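Local coordinates for microcin B17-processing protein McbC (Escherichia coli str. K-12 substr. MG1655, PDB 6GRH), which takes part in converting the inactive microcin B17 precursor into the active antibiotic peptide, as an FMN-binding oxidoreductase of the nitroreductase family, at residues 25-30 with 255-260; 97-102 with 226-231; 130-135 with 245-250; 169-174 with 183-188; 191-196 with 205-210. One frame throughout, in Å; residues are numbered along the deposited sequence. Where two conformers were deposited one is given.

Contact 1: 25-30 with 255-260; sequences DFHVRG and APLIVQ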
# COMPACT_ATOMS: atom_id res chain seq x y z
N ASP D 25 -3.22 -4.50 6.23
CA ASP D 25 -1.88 -4.34 5.74
C ASP D 25 -1.22 -3.13 6.38
O ASP D 25 -0.05 -3.17 6.68
CB ASP D 25 -1.83 -4.11 4.24
CG ASP D 25 -2.07 -5.35 3.43
OD1 ASP D 25 -2.07 -6.48 3.98
OD2 ASP D 25 -2.23 -5.17 2.18
N PHE D 26 -1.95 -2.02 6.46
CA PHE D 26 -1.42 -0.82 7.03
C PHE D 26 -1.23 -0.97 8.54
O PHE D 26 -0.18 -0.65 9.09
CB PHE D 26 -2.32 0.37 6.78
CG PHE D 26 -1.81 1.62 7.43
CD1 PHE D 26 -0.70 2.27 6.90
CD2 PHE D 26 -2.39 2.09 8.59
CE1 PHE D 26 -0.21 3.44 7.49
CE2 PHE D 26 -1.91 3.22 9.19
CZ PHE D 26 -0.82 3.90 8.64
N HIS D 27 -2.27 -1.45 9.18
CA HIS D 27 -2.29 -1.62 10.61
C HIS D 27 -1.06 -2.39 11.14
O HIS D 27 -0.44 -1.95 12.11
CB HIS D 27 -3.56 -2.36 11.06
CG HIS D 27 -3.61 -2.54 12.54
ND1 HIS D 27 -4.07 -1.55 13.37
CD2 HIS D 27 -3.19 -3.55 13.33
CE1 HIS D 27 -3.97 -1.96 14.62
NE2 HIS D 27 -3.43 -3.17 14.63
N VAL D 28 -0.70 -3.49 10.48
CA VAL D 28 0.40 -4.35 10.95
C VAL D 28 1.80 -3.70 10.84
O VAL D 28 2.74 -4.18 11.45
CB VAL D 28 0.40 -5.74 10.26
CG1 VAL D 28 0.97 -5.69 8.86
CG2 VAL D 28 1.21 -6.71 11.10
N ARG D 29 1.92 -2.64 10.05
CA ARG D 29 3.14 -1.86 9.99
C ARG D 29 3.50 -1.18 11.32
O ARG D 29 4.68 -0.95 11.59
CB ARG D 29 3.05 -0.78 8.92
CG ARG D 29 2.94 -1.33 7.52
CD ARG D 29 2.91 -0.16 6.57
NE ARG D 29 2.61 -0.50 5.20
CZ ARG D 29 3.45 -1.04 4.32
NH1 ARG D 29 4.68 -1.41 4.65
NH2 ARG D 29 3.03 -1.23 3.08
N GLY D 30 2.49 -0.90 12.15
CA GLY D 30 2.69 -0.32 13.44
C GLY D 30 2.80 -1.28 14.60
O GLY D 30 2.93 -0.84 15.72
N ALA D 255 -7.71 -6.77 16.95
CA ALA D 255 -6.32 -6.43 17.24
C ALA D 255 -6.29 -5.47 18.45
O ALA D 255 -7.12 -4.60 18.53
CB ALA D 255 -5.62 -5.82 16.02
N PRO D 256 -5.35 -5.68 19.40
CA PRO D 256 -5.16 -4.73 20.50
C PRO D 256 -4.54 -3.40 20.04
O PRO D 256 -3.50 -3.40 19.41
CB PRO D 256 -4.22 -5.49 21.45
CG PRO D 256 -3.42 -6.36 20.54
CD PRO D 256 -4.36 -6.78 19.45
N LEU D 257 -5.21 -2.29 20.31
CA LEU D 257 -4.71 -0.97 19.91
C LEU D 257 -3.80 -0.31 20.95
O LEU D 257 -2.87 0.39 20.59
CB LEU D 257 -5.88 -0.02 19.58
CG LEU D 257 -6.69 -0.34 18.34
CD1 LEU D 257 -7.82 0.64 18.15
CD2 LEU D 257 -5.81 -0.38 17.11
N ILE D 258 -4.12 -0.51 22.22
CA ILE D 258 -3.44 0.16 23.31
C ILE D 258 -3.75 -0.58 24.60
O ILE D 258 -4.81 -1.21 24.75
CB ILE D 258 -3.83 1.67 23.36
CG1 ILE D 258 -2.83 2.50 24.13
CG2 ILE D 258 -5.23 1.88 23.92
CD1 ILE D 258 -1.50 2.65 23.41
N VAL D 259 -2.78 -0.56 25.50
CA VAL D 259 -2.89 -1.16 26.82
C VAL D 259 -2.89 -0.02 27.84
O VAL D 259 -2.30 1.04 27.60
CB VAL D 259 -1.73 -2.16 27.05
CG1 VAL D 259 -1.68 -2.64 28.50
CG2 VAL D 259 -1.86 -3.35 26.11
N GLN D 260 -3.56 -0.22 28.96
CA GLN D 260 -3.60 0.78 30.03
C GLN D 260 -3.46 0.08 31.35
O GLN D 260 -4.32 -0.72 31.73
CB GLN D 260 -4.88 1.60 29.98
CG GLN D 260 -4.90 2.82 30.90
CD GLN D 260 -6.14 3.67 30.70
OE1 GLN D 260 -7.14 3.20 30.15
NE2 GLN D 260 -6.09 4.91 31.20
O HOH W 1 -2.57 -4.42 16.97

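Contact 2: 97-102 with 226-231; sequences IRTIEK and DQIGLK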
# COMPACT_ATOMS: atom_id res chain seq x y z
N ILE D 97 -12.22 -6.19 43.80
CA ILE D 97 -13.06 -6.16 42.59
C ILE D 97 -13.98 -4.93 42.56
O ILE D 97 -14.29 -4.43 41.48
CB ILE D 97 -13.90 -7.45 42.39
CG1 ILE D 97 -14.81 -7.76 43.61
CG2 ILE D 97 -13.01 -8.64 42.07
CD1 ILE D 97 -15.79 -8.89 43.37
N ARG D 98 -14.38 -4.46 43.75
CA ARG D 98 -15.19 -3.24 43.90
C ARG D 98 -14.56 -2.01 43.25
O ARG D 98 -15.24 -1.22 42.59
CB ARG D 98 -15.48 -2.98 45.40
N THR D 99 -13.25 -1.87 43.39
CA THR D 99 -12.51 -0.78 42.76
C THR D 99 -12.50 -0.90 41.23
O THR D 99 -12.69 0.09 40.51
CB THR D 99 -11.08 -0.70 43.31
OG1 THR D 99 -11.15 -0.41 44.71
CG2 THR D 99 -10.25 0.38 42.62
N ILE D 100 -12.30 -2.12 40.73
CA ILE D 100 -12.23 -2.35 39.28
C ILE D 100 -13.63 -2.15 38.65
O ILE D 100 -13.76 -1.51 37.60
CB ILE D 100 -11.64 -3.75 38.96
CG1 ILE D 100 -10.22 -3.89 39.55
CG2 ILE D 100 -11.61 -3.99 37.47
CD1 ILE D 100 -9.64 -5.29 39.50
N GLU D 101 -14.66 -2.66 39.32
CA GLU D 101 -16.06 -2.43 38.91
C GLU D 101 -16.43 -0.95 38.82
O GLU D 101 -17.10 -0.55 37.88
CB GLU D 101 -17.01 -3.13 39.87
CG GLU D 101 -17.02 -4.65 39.72
CD GLU D 101 -17.77 -5.36 40.83
OE1 GLU D 101 -18.44 -4.68 41.63
OE2 GLU D 101 -17.67 -6.60 40.89
N LYS D 102 -15.98 -0.16 39.78
CA LYS D 102 -16.16 1.28 39.78
C LYS D 102 -15.51 1.92 38.56
O LYS D 102 -16.09 2.82 37.94
CB LYS D 102 -15.54 1.93 41.01
CG LYS D 102 -16.42 2.03 42.21
CD LYS D 102 -15.80 2.99 43.21
CE LYS D 102 -16.35 2.79 44.60
NZ LYS D 102 -15.73 3.81 45.51
N ASP D 226 -8.22 8.71 38.26
CA ASP D 226 -7.80 9.84 39.11
C ASP D 226 -8.78 10.10 40.25
O ASP D 226 -8.36 10.42 41.34
CB ASP D 226 -7.62 11.13 38.30
CG ASP D 226 -6.31 11.18 37.50
OD1 ASP D 226 -5.74 10.14 37.10
OD2 ASP D 226 -5.86 12.31 37.23
N GLN D 227 -10.08 9.97 39.99
CA GLN D 227 -11.10 10.22 41.03
C GLN D 227 -11.23 9.12 42.07
O GLN D 227 -11.70 9.41 43.17
CB GLN D 227 -12.48 10.44 40.42
CG GLN D 227 -12.57 11.63 39.49
CD GLN D 227 -13.94 11.72 38.86
OE1 GLN D 227 -14.91 12.03 39.53
NE2 GLN D 227 -14.03 11.43 37.59
N ILE D 228 -10.85 7.89 41.74
CA ILE D 228 -10.98 6.77 42.68
C ILE D 228 -9.66 6.34 43.32
O ILE D 228 -9.62 5.31 43.99
CB ILE D 228 -11.74 5.55 42.06
CG1 ILE D 228 -10.98 4.90 40.90
CG2 ILE D 228 -13.13 5.98 41.59
CD1 ILE D 228 -11.59 3.59 40.45
N GLY D 229 -8.61 7.14 43.14
CA GLY D 229 -7.34 6.88 43.80
C GLY D 229 -6.48 5.78 43.20
O GLY D 229 -5.65 5.20 43.92
N LEU D 230 -6.68 5.46 41.91
CA LEU D 230 -5.80 4.55 41.19
C LEU D 230 -4.82 5.38 40.38
O LEU D 230 -5.14 6.48 39.95
CB LEU D 230 -6.57 3.67 40.21
CG LEU D 230 -7.30 2.43 40.69
CD1 LEU D 230 -8.03 1.82 39.50
CD2 LEU D 230 -6.35 1.43 41.32
N LYS D 231 -3.62 4.84 40.18
CA LYS D 231 -2.68 5.43 39.24
C LYS D 231 -2.82 4.63 37.96
O LYS D 231 -3.24 3.48 38.00
CB LYS D 231 -1.25 5.34 39.76
CG LYS D 231 -1.02 6.10 41.05
CD LYS D 231 -1.17 7.60 40.86
CE LYS D 231 -0.58 8.34 42.06
NZ LYS D 231 -1.22 7.90 43.31

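Contact 3: 130-135 with 245-250; sequences EVFLCR and KTMNLD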
# COMPACT_ATOMS: atom_id res chain seq x y z
N GLU D 130 -13.60 -2.84 21.68
CA GLU D 130 -13.91 -3.71 22.81
C GLU D 130 -12.89 -3.50 23.92
O GLU D 130 -11.70 -3.28 23.65
CB GLU D 130 -13.90 -5.16 22.36
CG GLU D 130 -14.88 -5.43 21.23
CD GLU D 130 -16.34 -5.13 21.59
OE1 GLU D 130 -16.79 -5.46 22.70
OE2 GLU D 130 -17.06 -4.57 20.73
N VAL D 131 -13.36 -3.55 25.16
CA VAL D 131 -12.47 -3.45 26.33
C VAL D 131 -12.31 -4.81 26.99
O VAL D 131 -13.29 -5.47 27.35
CB VAL D 131 -13.03 -2.50 27.42
CG1 VAL D 131 -12.00 -2.31 28.55
CG2 VAL D 131 -13.43 -1.18 26.83
N PHE D 132 -11.06 -5.20 27.18
CA PHE D 132 -10.73 -6.42 27.88
C PHE D 132 -10.00 -6.07 29.18
O PHE D 132 -9.24 -5.10 29.23
CB PHE D 132 -9.88 -7.31 26.99
CG PHE D 132 -10.63 -7.95 25.85
CD1 PHE D 132 -10.82 -7.27 24.66
CD2 PHE D 132 -11.15 -9.24 25.96
CE1 PHE D 132 -11.49 -7.86 23.59
CE2 PHE D 132 -11.83 -9.84 24.91
CZ PHE D 132 -12.03 -9.14 23.73
N LEU D 133 -10.26 -6.85 30.21
CA LEU D 133 -9.70 -6.64 31.54
C LEU D 133 -8.71 -7.77 31.77
O LEU D 133 -9.07 -8.94 31.62
CB LEU D 133 -10.80 -6.69 32.58
CG LEU D 133 -10.39 -6.83 34.06
CD1 LEU D 133 -9.58 -5.63 34.50
CD2 LEU D 133 -11.65 -6.99 34.89
N CYS D 134 -7.47 -7.41 32.11
CA CYS D 134 -6.41 -8.39 32.38
C CYS D 134 -5.96 -8.29 33.82
O CYS D 134 -5.51 -7.23 34.25
CB CYS D 134 -5.22 -8.16 31.42
SG CYS D 134 -5.60 -8.56 29.70
N ARG D 135 -6.09 -9.39 34.57
CA ARG D 135 -5.69 -9.44 35.98
C ARG D 135 -4.20 -9.82 36.04
O ARG D 135 -3.82 -10.85 35.49
CB ARG D 135 -6.54 -10.46 36.73
CG ARG D 135 -6.13 -10.71 38.17
CD ARG D 135 -7.20 -11.51 38.91
NE ARG D 135 -6.77 -11.87 40.24
CZ ARG D 135 -6.00 -12.93 40.55
NH1 ARG D 135 -5.55 -13.77 39.62
NH2 ARG D 135 -5.68 -13.14 41.82
N LYS D 245 -2.55 -13.37 21.20
CA LYS D 245 -2.48 -14.82 21.36
C LYS D 245 -2.76 -15.21 22.82
O LYS D 245 -3.55 -16.15 23.09
CB LYS D 245 -1.09 -15.30 20.95
CG LYS D 245 -0.76 -16.78 21.14
CD LYS D 245 -1.33 -17.62 20.00
CE LYS D 245 -1.02 -19.11 20.22
NZ LYS D 245 -0.58 -19.76 18.94
N THR D 246 -2.17 -14.46 23.74
CA THR D 246 -2.26 -14.73 25.19
C THR D 246 -3.70 -14.56 25.69
O THR D 246 -4.18 -15.33 26.51
CB THR D 246 -1.26 -13.84 25.97
OG1 THR D 246 0.06 -14.13 25.51
CG2 THR D 246 -1.29 -14.14 27.47
N MET D 247 -4.38 -13.57 25.14
CA MET D 247 -5.81 -13.34 25.38
C MET D 247 -6.78 -14.23 24.56
O MET D 247 -8.00 -14.10 24.69
CB MET D 247 -6.12 -11.86 25.13
CG MET D 247 -5.42 -10.93 26.12
SD MET D 247 -5.62 -9.19 25.68
CE MET D 247 -7.34 -8.96 26.02
N ASN D 248 -6.23 -15.11 23.73
CA ASN D 248 -6.97 -15.95 22.81
C ASN D 248 -7.84 -15.15 21.81
O ASN D 248 -8.90 -15.61 21.39
CB ASN D 248 -7.80 -17.00 23.57
CG ASN D 248 -6.93 -18.07 24.19
OD1 ASN D 248 -6.01 -18.57 23.55
ND2 ASN D 248 -7.21 -18.41 25.43
N LEU D 249 -7.35 -13.99 21.41
CA LEU D 249 -8.04 -13.21 20.38
C LEU D 249 -7.65 -13.75 18.99
O LEU D 249 -6.49 -14.14 18.78
CB LEU D 249 -7.66 -11.74 20.46
CG LEU D 249 -7.97 -10.96 21.74
CD1 LEU D 249 -7.53 -9.51 21.54
CD2 LEU D 249 -9.42 -11.02 22.08
N ASP D 250 -8.58 -13.69 18.05
CA ASP D 250 -8.32 -14.05 16.66
C ASP D 250 -7.92 -12.79 15.88
O ASP D 250 -8.76 -11.92 15.57
CB ASP D 250 -9.55 -14.68 16.04
CG ASP D 250 -9.27 -15.34 14.65
OD1 ASP D 250 -8.38 -14.91 13.87
OD2 ASP D 250 -9.99 -16.32 14.34

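Contact 4: 169-174 with 183-188; sequences SLYRSL and GKPHFA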
# COMPACT_ATOMS: atom_id res chain seq x y z
N SER D 169 2.10 -14.88 32.57
CA SER D 169 2.06 -14.85 31.09
C SER D 169 1.44 -13.57 30.55
O SER D 169 1.93 -13.00 29.58
CB SER D 169 1.26 -16.02 30.52
OG SER D 169 1.81 -17.26 30.93
N LEU D 170 0.34 -13.15 31.16
CA LEU D 170 -0.32 -11.92 30.76
C LEU D 170 0.55 -10.73 30.97
O LEU D 170 0.60 -9.87 30.11
CB LEU D 170 -1.61 -11.66 31.55
CG LEU D 170 -2.91 -12.21 31.03
CD1 LEU D 170 -3.99 -11.96 32.06
CD2 LEU D 170 -3.26 -11.59 29.67
N TYR D 171 1.16 -10.65 32.15
CA TYR D 171 2.08 -9.57 32.48
C TYR D 171 3.25 -9.50 31.49
O TYR D 171 3.57 -8.43 30.98
CB TYR D 171 2.63 -9.73 33.90
CG TYR D 171 3.66 -8.69 34.25
CD1 TYR D 171 5.02 -8.97 34.13
CD2 TYR D 171 3.29 -7.41 34.64
CE1 TYR D 171 5.98 -8.01 34.44
CE2 TYR D 171 4.24 -6.46 34.96
CZ TYR D 171 5.58 -6.76 34.85
OH TYR D 171 6.51 -5.79 35.13
N ARG D 172 3.85 -10.64 31.21
CA ARG D 172 4.97 -10.71 30.26
C ARG D 172 4.54 -10.14 28.90
O ARG D 172 5.21 -9.26 28.35
CB ARG D 172 5.48 -12.15 30.14
CG ARG D 172 6.64 -12.32 29.18
CD ARG D 172 7.15 -13.75 29.14
NE ARG D 172 7.73 -14.02 27.82
CZ ARG D 172 8.98 -13.73 27.44
NH1 ARG D 172 9.86 -13.18 28.29
NH2 ARG D 172 9.36 -14.02 26.19
N SER D 173 3.40 -10.60 28.39
CA SER D 173 2.92 -10.15 27.07
C SER D 173 2.60 -8.64 27.01
O SER D 173 2.93 -7.95 26.03
CB SER D 173 1.74 -11.00 26.59
OG SER D 173 0.50 -10.61 27.19
N LEU D 174 1.98 -8.12 28.06
CA LEU D 174 1.54 -6.70 28.04
C LEU D 174 2.66 -5.68 28.29
O LEU D 174 2.56 -4.56 27.85
CB LEU D 174 0.45 -6.49 29.08
CG LEU D 174 -0.89 -7.19 28.84
CD1 LEU D 174 -1.79 -6.98 30.03
CD2 LEU D 174 -1.55 -6.61 27.63
N GLY D 183 7.20 -2.01 36.69
CA GLY D 183 6.96 -2.54 38.03
C GLY D 183 5.83 -3.56 37.98
O GLY D 183 5.75 -4.35 37.03
N LYS D 184 4.94 -3.51 38.97
CA LYS D 184 3.90 -4.50 39.13
C LYS D 184 2.53 -3.86 39.30
O LYS D 184 2.08 -3.61 40.41
CB LYS D 184 4.25 -5.43 40.29
CG LYS D 184 5.46 -6.30 39.97
CD LYS D 184 5.60 -7.44 40.95
CE LYS D 184 6.28 -6.99 42.23
NZ LYS D 184 7.76 -6.84 42.02
N PRO D 185 1.86 -3.55 38.18
CA PRO D 185 0.47 -3.11 38.21
C PRO D 185 -0.48 -4.22 38.67
O PRO D 185 -0.17 -5.40 38.52
CB PRO D 185 0.18 -2.68 36.77
CG PRO D 185 1.41 -2.94 35.98
CD PRO D 185 2.37 -3.73 36.81
N HIS D 186 -1.63 -3.84 39.21
CA HIS D 186 -2.67 -4.80 39.61
C HIS D 186 -3.43 -5.36 38.42
O HIS D 186 -3.77 -6.54 38.40
CB HIS D 186 -3.66 -4.16 40.58
CG HIS D 186 -3.14 -4.03 41.98
ND1 HIS D 186 -2.48 -2.91 42.43
CD2 HIS D 186 -3.18 -4.88 43.03
CE1 HIS D 186 -2.15 -3.07 43.70
NE2 HIS D 186 -2.56 -4.27 44.09
N PHE D 187 -3.74 -4.52 37.45
CA PHE D 187 -4.50 -4.95 36.29
C PHE D 187 -4.25 -4.05 35.11
O PHE D 187 -3.62 -3.00 35.26
CB PHE D 187 -6.00 -5.05 36.64
CG PHE D 187 -6.69 -3.73 36.91
CD1 PHE D 187 -6.66 -3.16 38.16
CD2 PHE D 187 -7.44 -3.11 35.91
CE1 PHE D 187 -7.34 -1.96 38.43
CE2 PHE D 187 -8.10 -1.91 36.16
CZ PHE D 187 -8.06 -1.34 37.44
N ALA D 188 -4.71 -4.49 33.94
CA ALA D 188 -4.68 -3.67 32.74
C ALA D 188 -6.02 -3.67 32.05
O ALA D 188 -6.79 -4.60 32.19
CB ALA D 188 -3.62 -4.17 31.78

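Contact 5: 191-196 with 205-210; sequences YCIIFE and RGYRMA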
# COMPACT_ATOMS: atom_id res chain seq x y z
N TYR D 191 -7.63 -2.27 24.90
CA TYR D 191 -8.65 -1.75 24.00
C TYR D 191 -8.38 -2.33 22.63
O TYR D 191 -7.28 -2.17 22.10
CB TYR D 191 -8.60 -0.21 23.94
CG TYR D 191 -8.80 0.45 25.26
CD1 TYR D 191 -10.06 0.92 25.63
CD2 TYR D 191 -7.73 0.60 26.17
CE1 TYR D 191 -10.26 1.51 26.88
CE2 TYR D 191 -7.90 1.22 27.41
CZ TYR D 191 -9.17 1.67 27.76
OH TYR D 191 -9.37 2.30 28.95
N CYS D 192 -9.39 -3.00 22.05
CA CYS D 192 -9.22 -3.75 20.81
C CYS D 192 -10.22 -3.32 19.74
O CYS D 192 -11.39 -3.12 20.03
CB CYS D 192 -9.42 -5.23 21.07
SG CYS D 192 -8.22 -5.89 22.24
N ILE D 193 -9.74 -3.22 18.52
CA ILE D 193 -10.55 -2.90 17.36
C ILE D 193 -11.05 -4.19 16.69
O ILE D 193 -10.26 -5.09 16.41
CB ILE D 193 -9.78 -2.05 16.33
CG1 ILE D 193 -10.73 -1.61 15.19
CG2 ILE D 193 -8.56 -2.76 15.75
CD1 ILE D 193 -10.07 -0.66 14.23
N ILE D 194 -12.34 -4.25 16.42
CA ILE D 194 -12.89 -5.29 15.55
C ILE D 194 -12.90 -4.70 14.14
O ILE D 194 -13.71 -3.82 13.85
CB ILE D 194 -14.32 -5.69 15.98
CG1 ILE D 194 -14.28 -6.22 17.41
CG2 ILE D 194 -14.88 -6.75 15.01
CD1 ILE D 194 -15.63 -6.59 17.94
N PHE D 195 -12.04 -5.20 13.27
CA PHE D 195 -11.81 -4.52 11.97
C PHE D 195 -13.08 -4.33 11.18
O PHE D 195 -13.38 -3.23 10.71
CB PHE D 195 -10.78 -5.23 11.12
CG PHE D 195 -9.38 -5.18 11.68
CD1 PHE D 195 -8.66 -4.00 11.64
CD2 PHE D 195 -8.81 -6.30 12.25
CE1 PHE D 195 -7.36 -3.95 12.15
CE2 PHE D 195 -7.51 -6.26 12.76
CZ PHE D 195 -6.79 -5.07 12.71
N GLU D 196 -13.83 -5.41 11.03
CA GLU D 196 -15.01 -5.36 10.18
C GLU D 196 -16.11 -4.47 10.74
O GLU D 196 -16.81 -3.84 9.96
CB GLU D 196 -15.50 -6.77 9.84
CG GLU D 196 -14.54 -7.44 8.86
CD GLU D 196 -15.06 -8.73 8.25
OE1 GLU D 196 -16.21 -8.74 7.72
OE2 GLU D 196 -14.30 -9.72 8.23
N ARG D 205 -12.41 5.60 6.40
CA ARG D 205 -12.63 6.60 7.44
C ARG D 205 -13.08 5.97 8.78
O ARG D 205 -12.80 6.51 9.85
CB ARG D 205 -13.63 7.64 6.98
CG ARG D 205 -13.55 8.95 7.74
CD ARG D 205 -14.48 9.92 7.06
NE ARG D 205 -14.42 11.32 7.45
CZ ARG D 205 -13.60 12.25 6.96
NH1 ARG D 205 -12.67 11.96 6.09
NH2 ARG D 205 -13.73 13.50 7.37
N GLY D 206 -13.73 4.81 8.72
CA GLY D 206 -14.09 4.09 9.95
C GLY D 206 -12.93 3.67 10.82
O GLY D 206 -13.04 3.63 12.05
N TYR D 207 -11.82 3.36 10.18
CA TYR D 207 -10.58 3.02 10.89
C TYR D 207 -10.09 4.20 11.71
O TYR D 207 -9.83 4.09 12.91
CB TYR D 207 -9.51 2.54 9.92
CG TYR D 207 -8.22 2.12 10.58
CD1 TYR D 207 -8.13 0.91 11.26
CD2 TYR D 207 -7.09 2.91 10.51
CE1 TYR D 207 -6.94 0.51 11.84
CE2 TYR D 207 -5.91 2.53 11.12
CZ TYR D 207 -5.85 1.33 11.78
OH TYR D 207 -4.67 0.94 12.37
N ARG D 208 -10.05 5.36 11.06
CA ARG D 208 -9.67 6.58 11.72
C ARG D 208 -10.63 6.86 12.91
O ARG D 208 -10.18 7.20 14.02
CB ARG D 208 -9.69 7.72 10.67
CG ARG D 208 -9.16 9.05 11.12
CD ARG D 208 -9.74 10.20 10.29
NE ARG D 208 -9.32 10.20 8.90
CZ ARG D 208 -9.55 11.22 8.05
NH1 ARG D 208 -10.20 12.31 8.44
NH2 ARG D 208 -9.14 11.15 6.81
N MET D 209 -11.94 6.72 12.67
CA MET D 209 -12.97 6.89 13.72
C MET D 209 -12.80 5.91 14.88
O MET D 209 -12.94 6.30 16.05
CB MET D 209 -14.41 6.78 13.14
CG MET D 209 -14.87 7.94 12.24
SD MET D 209 -16.65 8.01 11.84
CE MET D 209 -16.65 8.40 10.10
N ALA D 210 -12.49 4.65 14.58
CA ALA D 210 -12.28 3.63 15.62
C ALA D 210 -11.07 3.94 16.53
O ALA D 210 -11.16 3.77 17.75
CB ALA D 210 -12.12 2.28 14.98

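Contact 1: 25-30 with 255-260
His27, on helix 17-27, bridges to Ala255 and Leu257 on strand 254-263, so the contact ties an N-terminal helix to the sheet of the nitroreductase fold. Its ring is carried out from the helix with CG anti to the backbone N (chi1 -179°), which brings its far end to the strand. There CE1 lies 3.5 Å from Leu257 CD2, and this methyl meets the ring at its edge, near the ring plane. NE2 approaches Ala255 CB at 3.7 Å, while ND1 is hydrogen-bonded to Tyr207 OH. A water in the ring plane lies 2.8 Å from His27 NE2 and donates to Pro256 O at 2.8 Å, though it has other acceptors to serve, so the bridge may be shared. The Tyr207 bond, helped by the water, probably restrains the imidazole's rotation. On the strand, Leu257 and Ile258 both face Tyr191 in a classic beta bulge. Further along, Gly30 O is taken by Arg205 of the second subunit, placing this turn at the dimer interface, and Gly30 N bonds back to His27 O at 3.1 Å.

Contact 2: 97-102 with 226-231
Thr99 and Lys102 of helix 97-108 pack against Ile228 and Leu230 in a modest, apolar helix-to-turn contact that buries 174 Å² and involves no hydrogen bond between the segments. Within the nitroreductase fold, it lies where the long helix 204-227 ends and the chain turns toward strand 231-235. Ile228 is the first residue to leave helical geometry. Gly229 follows with a positive phi of 77°, and Ile228 and Leu230, on either side of it in sequence, both point toward helix 97-108. Ile228 places CG1 between its backbone N and carbonyl carbon (chi1 65°). Its CD1 is thereby set 3.7 Å from Thr99 O, touching the backbone of the helix as well as a side chain. Beyond the pair, Leu230 also rests on Phe187 of the sheet, and Phe78 of the second subunit packs on Ile228. The aliphatic part of Lys102 adds CD, 4.3 Å from Ile228 CG2. Thr99 and Leu230 meet tip to tip, with Thr99 CG2 4.1 Å from Leu230 CG.

Contact 3: 130-135 with 245-250
Two sulfurs face each other here without a bond between them: the thiol SG of Cys134 lies 4.1 Å from the thioether SD of Met247, a packing distance. Met247 runs out extended through chi2 and, as modelled, bends at its last torsion toward Phe132. The two side chains are oblique to one another. The modelled separation of CE from the Phe132 CB is implausibly short, so the exact position of this methyl is doubtful, although the residues are plainly neighbours. Phe132 and Cys134 both point from strand 129-135 to the same side of the antiparallel sheet of the nitroreductase fold, and the chain leaving helix 240-246 lies over that side. Asn248 ends this helix in a Schellman motif: its phi is positive (58°), and its N bonds to Lys245 O at 2.9 Å. The reversal puts Met247 and Leu249 on the sheet, while Asn248 OD1 instead accepts from Arg24 of the McbD chain. Leu249 slides past Phe132 in the opposite direction, bringing its CD2 to 3.6 Å from Phe132 CZ, the far end of the ring. His151 stacks on the Phe132 ring, and Phe62 of the second subunit packs against both Phe132 and Leu249.

Contact 4: 169-174 with 183-188
The helical connection leading into strand 187-194 of the nitroreductase sheet is pinned at two levels, by Tyr171 on Gly183 and Pro185 and by Leu174 on Ala188. With chi1 at 176° the phenol of Tyr171 swings away from helix 167-175 toward the incoming chain. Its OH donates to Gly183 O in a short hydrogen bond of 2.5 Å. The donor lies in the carbonyl plane, with a C=O to OH angle of 158°, so the approach is nearly end-on to the carbonyl. Gly183, at a positive phi of 85°, is the residue that leaves helix 179-182. The same ring edge meets Pro185, whose CD is 3.8 Å from Tyr171 CE2, and the two rings cross at about a right angle. One turn further on, Leu174 CD1 packs 3.8 Å from Ala188 CB. Helix 167-175 thus lies on the sheet, with Leu174 reaching Cys134 of strand 129-135 and Phe261 of strand 254-263, and with Val243 of helix 240-246 on its flank.

Contact 5: 191-196 with 205-210
The Phe195 ring receives Tyr207 at its edge, with Tyr207 CE1 near the ring plane and 4.5 Å from Phe195 CE1, a loose contact. One face of the same ring carries Ile193 CG2, 4.0 Å above the plane and offset toward the rim; His27 makes an edge-to-face pair with Phe195. Over the Arg205 guanidinium, Arg208 NH1 lies 3.3 Å above the plane; both arginines form salt bridges to Asp240 of the second subunit, which probably makes their closeness tolerable. Tighter packing comes from Ile193. Fully extended at chi1 -174° and chi2 174°, it carries CD1 to helix 204-227. This methyl sits 3.7 Å from Ala210 CB and 3.9 Å from Tyr207 CD1, the isoleucine crossing the tyrosine at about a right angle. The arrangement seats the N-terminal part of helix 204-227 on strand 187-194, and Met209, next to Ala210, lines the FMN pocket, consistent with the nitroreductase fold, in which flavin sites lie at the dimer interface.

In the fold
Contacts 1, 3, 4 and 5 each use a strand of one antiparallel sheet for touching residues; contact 2 packs at the end of that sheet, beyond the C-terminus of helix 204-227, its centre about 27 Å from those of contacts 1 and 5. The latter two are only about 10 Å apart between centres and are joined directly: Gln260 OE1 is 2.7 Å from Tyr191 OH. Strands 129-135 and 187-194 link contacts 3 and 4 through Cys134 O and Ala188 N at 2.9 Å. Phe187 of contact 4 also meets contact 2, with CE1 3.6 Å from Ile100 CG1. Flavin touches the set at Met209 of contact 5 and Ile258 of contact 1, while the Leu230 side chain of contact 2 stays about 14 Å from a bound FMN.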